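PDB 4UWM: 3,6-diketocamphane 1,6-monooxygenase from Pseudomonas putida, which catalyses the FMNH2-dependent Baeyer-Villiger oxidation of a diketocamphane to a lactone, allowing the bacterium to grow on (-)-camphor. Local coordinates for residues L59-A64 with G93-I98; R270-G275 with N317-G322. All coordinates share one frame; numbering follows the deposited sequence. Where two conformers were deposited one is given.

Overall arrangement
Interactions 1 and 2 sit at well-separated places in one TIM barrel and illustrate two ways in which its helices are held. Interaction 1 joins two successive outer helices, whereas interaction 2 sets a helix against strand 320-322 and the residue before it, late in the chain. Their centres are 34 Å apart and their nearest atoms about 20 Å, so they do not touch. Neither reaches the flavin: the Ile61 side chain lies about 12 Å from the bound FMN and that of Phe319 about 10 Å. Interaction 1 also borders the second subunit, while Phe319 of interaction 2 lies about 4 Å from a bound triethylene glycol, probably from the crystallisation liquor.

Interaction 1 of 2, residues L59-A64 with G93-I98; sequences LLIAAA and GWLSQI
Ala62 and Leu95 mark the closest backbone approach of two helices that run in nearly the same direction, their CA atoms 7.0 Å apart. Leu95 of helix 85-98 fills the space between them. With CG anti to the backbone N (chi1 -177°), the leucine reaches straight across, and both of its methyls border Ile61 CG2. CD2 of Leu95 is the nearer, 3.8 Å from Ile61 CG2, and CD1 of Leu95 follows at 4.1 Å from the same methyl; the two side chains cross at about a right angle. Leu95 CD1 in addition lies beside Ala62, 4.1 Å from its CA and 4.2 Å from its CB. Were Leu95 cut back to an alanine, both methyls would go, and Ile61 CG2 and the CA and CB of Ala62 would probably lose their apolar neighbour, opening a gap between the helices. Ile61 continues the apolar layer inward, onto Ile43 of strand 40-43 and onto Phe73 and Pro75 of strand 72-79. On helix 85-98, Trp94 and Ile98 pack on the second subunit, against its Ala19 and Phe23 respectively. Helix 57-65, strand 72-79 and helix 85-98 follow one another along the chain, and the neighbouring helices pack side by side outside the parallel sheet, as in the TIM barrel of the bacterial luciferase family.

Interaction 2 of 2, residues R270-G275 with N317-G322; sequences RLVMEG and NVFLVG
Val272 carries this contact alone for its helix, sending one methyl to Phe319 and the other to Val321, two residues that flank a tight turn. It is helix-on-sheet packing in the luciferase-type TIM barrel: helix 265-274 follows strand 254-261, and strand 320-322 lies parallel to that same strand after an excursion of several helices. Because Val272 CG1 is anti to the backbone N (chi1 172°), CG2 is left beside that N and faces the strand. There Val272 CG2 nests in the fork of Val321, 3.8 Å from its CG1 and 3.9 Å from its CG2, touching both branches. Val272 CG1 comes to the rim of the Phe319 ring, near its plane, at 4.2 Å from CD2. Phe260 of strand 254-261 and Val315 of helix 311-317 also pack on Val272, so the valine is wedged within a buried apolar layer. Phe319 in turn meets the ring of Phe281, the planes at about 55°. Between Phe319 and Val321, Leu320 is the centre of an inverse gamma turn, with a weak bond of 3.2 Å from Val321 N to Phe319 O.

Interaction 1 of 2, residues L59-A64 with G93-I98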
loop_
_atom_site.group_PDB
_atom_site.type_symbol
_atom_site.label_atom_id
_atom_site.label_comp_id
_atom_site.label_asym_id
_atom_site.label_seq_id
_atom_site.Cartn_x
_atom_site.Cartn_y
_atom_site.Cartn_z
ATOM N N LEU A 59 0.462 -0.405 3.774
ATOM C CA LEU A 59 1.629 0.468 3.547
ATOM C C LEU A 59 2.674 0.316 4.654
ATOM O O LEU A 59 3.892 0.252 4.383
ATOM C CB LEU A 59 1.229 1.952 3.409
ATOM C CG LEU A 59 0.313 2.388 2.263
ATOM C CD1 LEU A 59 0.324 3.911 2.099
ATOM C CD2 LEU A 59 0.679 1.756 0.958
ATOM N N LEU A 60 2.199 0.241 5.884
ATOM C CA LEU A 60 3.088 0.101 7.028
ATOM C C LEU A 60 3.716 -1.295 7.039
ATOM O O LEU A 60 4.915 -1.449 7.275
ATOM C CB LEU A 60 2.308 0.354 8.311
ATOM C CG LEU A 60 3.049 0.130 9.634
ATOM C CD1 LEU A 60 4.366 0.908 9.670
ATOM C CD2 LEU A 60 2.133 0.500 10.787
ATOM N N ILE A 61 2.902 -2.311 6.742
ATOM C CA ILE A 61 3.409 -3.691 6.649
ATOM C C ILE A 61 4.516 -3.780 5.597
ATOM O O ILE A 61 5.598 -4.329 5.852
ATOM C CB ILE A 61 2.283 -4.690 6.310
ATOM C CG1 ILE A 61 1.263 -4.779 7.449
ATOM C CG2 ILE A 61 2.885 -6.061 5.993
ATOM C CD1 ILE A 61 -0.018 -5.576 7.155
ATOM N N ALA A 62 4.250 -3.229 4.413
ATOM C CA ALA A 62 5.245 -3.197 3.346
ATOM C C ALA A 62 6.533 -2.459 3.740
ATOM O O ALA A 62 7.655 -2.902 3.419
ATOM C CB ALA A 62 4.652 -2.599 2.072
ATOM N N ALA A 63 6.375 -1.332 4.433
ATOM C CA ALA A 63 7.534 -0.556 4.902
ATOM C C ALA A 63 8.388 -1.259 5.974
ATOM O O ALA A 63 9.578 -1.000 6.076
ATOM C CB ALA A 63 7.103 0.820 5.400
ATOM N N ALA A 64 7.765 -2.114 6.771
ATOM C CA ALA A 64 8.443 -2.861 7.821
ATOM C C ALA A 64 8.928 -4.238 7.369
ATOM O O ALA A 64 9.664 -4.901 8.114
ATOM C CB ALA A 64 7.516 -3.007 9.035
ATOM N N GLY A 93 -1.910 -11.090 -2.071
ATOM C CA GLY A 93 -0.997 -12.132 -2.559
ATOM C C GLY A 93 0.436 -11.645 -2.749
ATOM O O GLY A 93 1.406 -12.337 -2.405
ATOM N N TRP A 94 0.587 -10.442 -3.294
ATOM C CA TRP A 94 1.909 -9.943 -3.588
ATOM C C TRP A 94 2.640 -9.620 -2.274
ATOM O O TRP A 94 3.818 -9.911 -2.133
ATOM C CB TRP A 94 1.828 -8.658 -4.458
ATOM C CG TRP A 94 3.171 -8.184 -4.966
ATOM C CD1 TRP A 94 4.135 -8.949 -5.570
ATOM C CD2 TRP A 94 3.696 -6.837 -4.931
ATOM N NE1 TRP A 94 5.215 -8.176 -5.911
ATOM C CE2 TRP A 94 4.980 -6.877 -5.530
ATOM C CE3 TRP A 94 3.213 -5.611 -4.431
ATOM C CZ2 TRP A 94 5.783 -5.740 -5.663
ATOM C CZ3 TRP A 94 4.019 -4.464 -4.571
ATOM C CH2 TRP A 94 5.281 -4.535 -5.184
ATOM N N LEU A 95 1.920 -9.010 -1.343
ATOM C CA LEU A 95 2.505 -8.633 -0.038
ATOM C C LEU A 95 2.868 -9.898 0.759
ATOM O O LEU A 95 3.935 -9.953 1.358
ATOM C CB LEU A 95 1.543 -7.730 0.733
ATOM C CG LEU A 95 2.051 -7.198 2.105
ATOM C CD1 LEU A 95 3.440 -6.593 1.963
ATOM C CD2 LEU A 95 1.055 -6.177 2.677
ATOM N N SER A 96 1.991 -10.909 0.730
ATOM C CA SER A 96 2.289 -12.240 1.303
ATOM C C SER A 96 3.574 -12.796 0.706
ATOM O O SER A 96 4.432 -13.302 1.453
ATOM C CB SER A 96 1.114 -13.220 1.096
ATOM O OG SER A 96 1.503 -14.551 1.408
ATOM N N GLN A 97 3.737 -12.683 -0.621
ATOM C CA GLN A 97 4.988 -13.095 -1.269
ATOM C C GLN A 97 6.212 -12.318 -0.776
ATOM O O GLN A 97 7.278 -12.921 -0.577
ATOM C CB GLN A 97 4.927 -13.006 -2.809
ATOM C CG GLN A 97 4.072 -14.075 -3.499
ATOM C CD GLN A 97 4.165 -14.014 -5.027
ATOM O OE1 GLN A 97 5.196 -13.669 -5.577
ATOM N NE2 GLN A 97 3.072 -14.333 -5.706
ATOM N N ILE A 98 6.085 -10.985 -0.655
ATOM C CA ILE A 98 7.218 -10.142 -0.233
ATOM C C ILE A 98 7.682 -10.582 1.161
ATOM O O ILE A 98 8.883 -10.631 1.425
ATOM C CB ILE A 98 6.839 -8.627 -0.208
ATOM C CG1 ILE A 98 6.523 -8.120 -1.627
ATOM C CG2 ILE A 98 7.956 -7.788 0.394
ATOM C CD1 ILE A 98 5.851 -6.753 -1.665
#

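Interaction 2 of 2, residues R270-G275 with N317-G322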
loop_
_atom_site.group_PDB
_atom_site.type_symbol
_atom_site.label_atom_id
_atom_site.label_comp_id
_atom_site.label_asym_id
_atom_site.label_seq_id
_atom_site.Cartn_x
_atom_site.Cartn_y
_atom_site.Cartn_z
ATOM N N ARG A 270 1.928 3.062 38.216
ATOM C CA ARG A 270 2.179 4.499 38.101
ATOM C C ARG A 270 2.425 4.914 36.649
ATOM O O ARG A 270 1.908 5.933 36.201
ATOM C CB ARG A 270 3.349 4.937 38.986
ATOM C CG ARG A 270 3.425 6.446 39.184
ATOM C CD ARG A 270 4.706 6.865 39.894
ATOM N NE ARG A 270 5.901 6.468 39.152
ATOM C CZ ARG A 270 6.293 7.017 38.005
ATOM N NH1 ARG A 270 5.585 7.993 37.445
ATOM N NH2 ARG A 270 7.392 6.575 37.411
ATOM N N LEU A 271 3.202 4.119 35.921
ATOM C CA LEU A 271 3.494 4.398 34.517
ATOM C C LEU A 271 2.230 4.369 33.641
ATOM O O LEU A 271 2.091 5.177 32.719
ATOM C CB LEU A 271 4.574 3.442 33.995
ATOM C CG LEU A 271 6.011 3.746 34.455
ATOM C CD1 LEU A 271 6.927 2.556 34.210
ATOM C CD2 LEU A 271 6.592 5.014 33.842
ATOM N N VAL A 272 1.318 3.451 33.959
ATOM C CA VAL A 272 0.013 3.375 33.302
ATOM C C VAL A 272 -0.831 4.591 33.649
ATOM O O VAL A 272 -1.311 5.290 32.760
ATOM C CB VAL A 272 -0.759 2.080 33.682
ATOM C CG1 VAL A 272 -2.186 2.109 33.144
ATOM C CG2 VAL A 272 -0.034 0.843 33.195
ATOM N N MET A 273 -1.005 4.851 34.945
ATOM C CA MET A 273 -1.844 5.961 35.406
ATOM C C MET A 273 -1.362 7.309 34.887
ATOM O O MET A 273 -2.171 8.177 34.526
ATOM C CB MET A 273 -1.886 6.025 36.945
ATOM C CG MET A 273 -2.486 4.822 37.650
ATOM S SD MET A 273 -4.246 4.582 37.388
ATOM C CE MET A 273 -4.952 6.061 38.114
ATOM N N GLU A 274 -0.050 7.494 34.866
ATOM C CA GLU A 274 0.531 8.793 34.545
ATOM C C GLU A 274 1.038 8.908 33.111
ATOM O O GLU A 274 1.429 9.997 32.691
ATOM C CB GLU A 274 1.652 9.133 35.546
ATOM C CG GLU A 274 1.150 9.490 36.944
ATOM C CD GLU A 274 2.262 9.768 37.955
ATOM O OE1 GLU A 274 3.433 9.947 37.561
ATOM O OE2 GLU A 274 1.959 9.810 39.166
ATOM N N GLY A 275 1.021 7.807 32.356
ATOM C CA GLY A 275 1.559 7.813 30.989
ATOM C C GLY A 275 0.541 7.800 29.845
ATOM O O GLY A 275 -0.638 8.084 30.058
ATOM N N ASN A 317 -8.090 -3.991 38.243
ATOM C CA ASN A 317 -8.914 -5.198 38.129
ATOM C C ASN A 317 -9.046 -5.789 36.722
ATOM O O ASN A 317 -9.425 -6.950 36.575
ATOM C CB ASN A 317 -10.313 -4.910 38.676
ATOM C CG ASN A 317 -10.278 -4.303 40.066
ATOM O OD1 ASN A 317 -10.139 -5.011 41.058
ATOM N ND2 ASN A 317 -10.395 -2.983 40.142
ATOM N N VAL A 318 -8.758 -4.984 35.699
ATOM C CA VAL A 318 -8.961 -5.395 34.297
ATOM C C VAL A 318 -7.636 -5.529 33.538
ATOM O O VAL A 318 -7.295 -6.622 33.067
ATOM C CB VAL A 318 -9.904 -4.429 33.552
ATOM C CG1 VAL A 318 -10.067 -4.856 32.100
ATOM C CG2 VAL A 318 -11.258 -4.369 34.245
ATOM N N PHE A 319 -6.886 -4.432 33.446
ATOM C CA PHE A 319 -5.628 -4.421 32.701
ATOM C C PHE A 319 -4.684 -5.434 33.282
ATOM O O PHE A 319 -4.721 -5.710 34.475
ATOM C CB PHE A 319 -4.942 -3.053 32.753
ATOM C CG PHE A 319 -5.723 -1.947 32.127
ATOM C CD1 PHE A 319 -6.888 -2.202 31.399
ATOM C CD2 PHE A 319 -5.272 -0.639 32.228
ATOM C CE1 PHE A 319 -7.592 -1.164 30.811
ATOM C CE2 PHE A 319 -5.975 0.402 31.641
ATOM C CZ PHE A 319 -7.130 0.138 30.930
ATOM N N LEU A 320 -3.833 -5.984 32.433
ATOM C CA LEU A 320 -2.821 -6.911 32.875
ATOM C C LEU A 320 -1.564 -6.105 33.185
ATOM O O LEU A 320 -0.654 -6.023 32.363
ATOM C CB LEU A 320 -2.585 -7.976 31.798
ATOM C CG LEU A 320 -3.803 -8.850 31.486
ATOM C CD1 LEU A 320 -3.479 -9.847 30.380
ATOM C CD2 LEU A 320 -4.301 -9.579 32.730
ATOM N N VAL A 321 -1.537 -5.513 34.385
ATOM C CA VAL A 321 -0.481 -4.586 34.829
ATOM C C VAL A 321 0.224 -5.045 36.128
ATOM O O VAL A 321 -0.416 -5.573 37.038
ATOM C CB VAL A 321 -1.063 -3.164 35.029
ATOM C CG1 VAL A 321 -0.017 -2.177 35.551
ATOM C CG2 VAL A 321 -1.651 -2.639 33.726
ATOM N N GLY A 322 1.537 -4.837 36.200
ATOM C CA GLY A 322 2.323 -5.184 37.386
ATOM C C GLY A 322 3.740 -5.600 37.046
ATOM O O GLY A 322 4.252 -5.276 35.980
#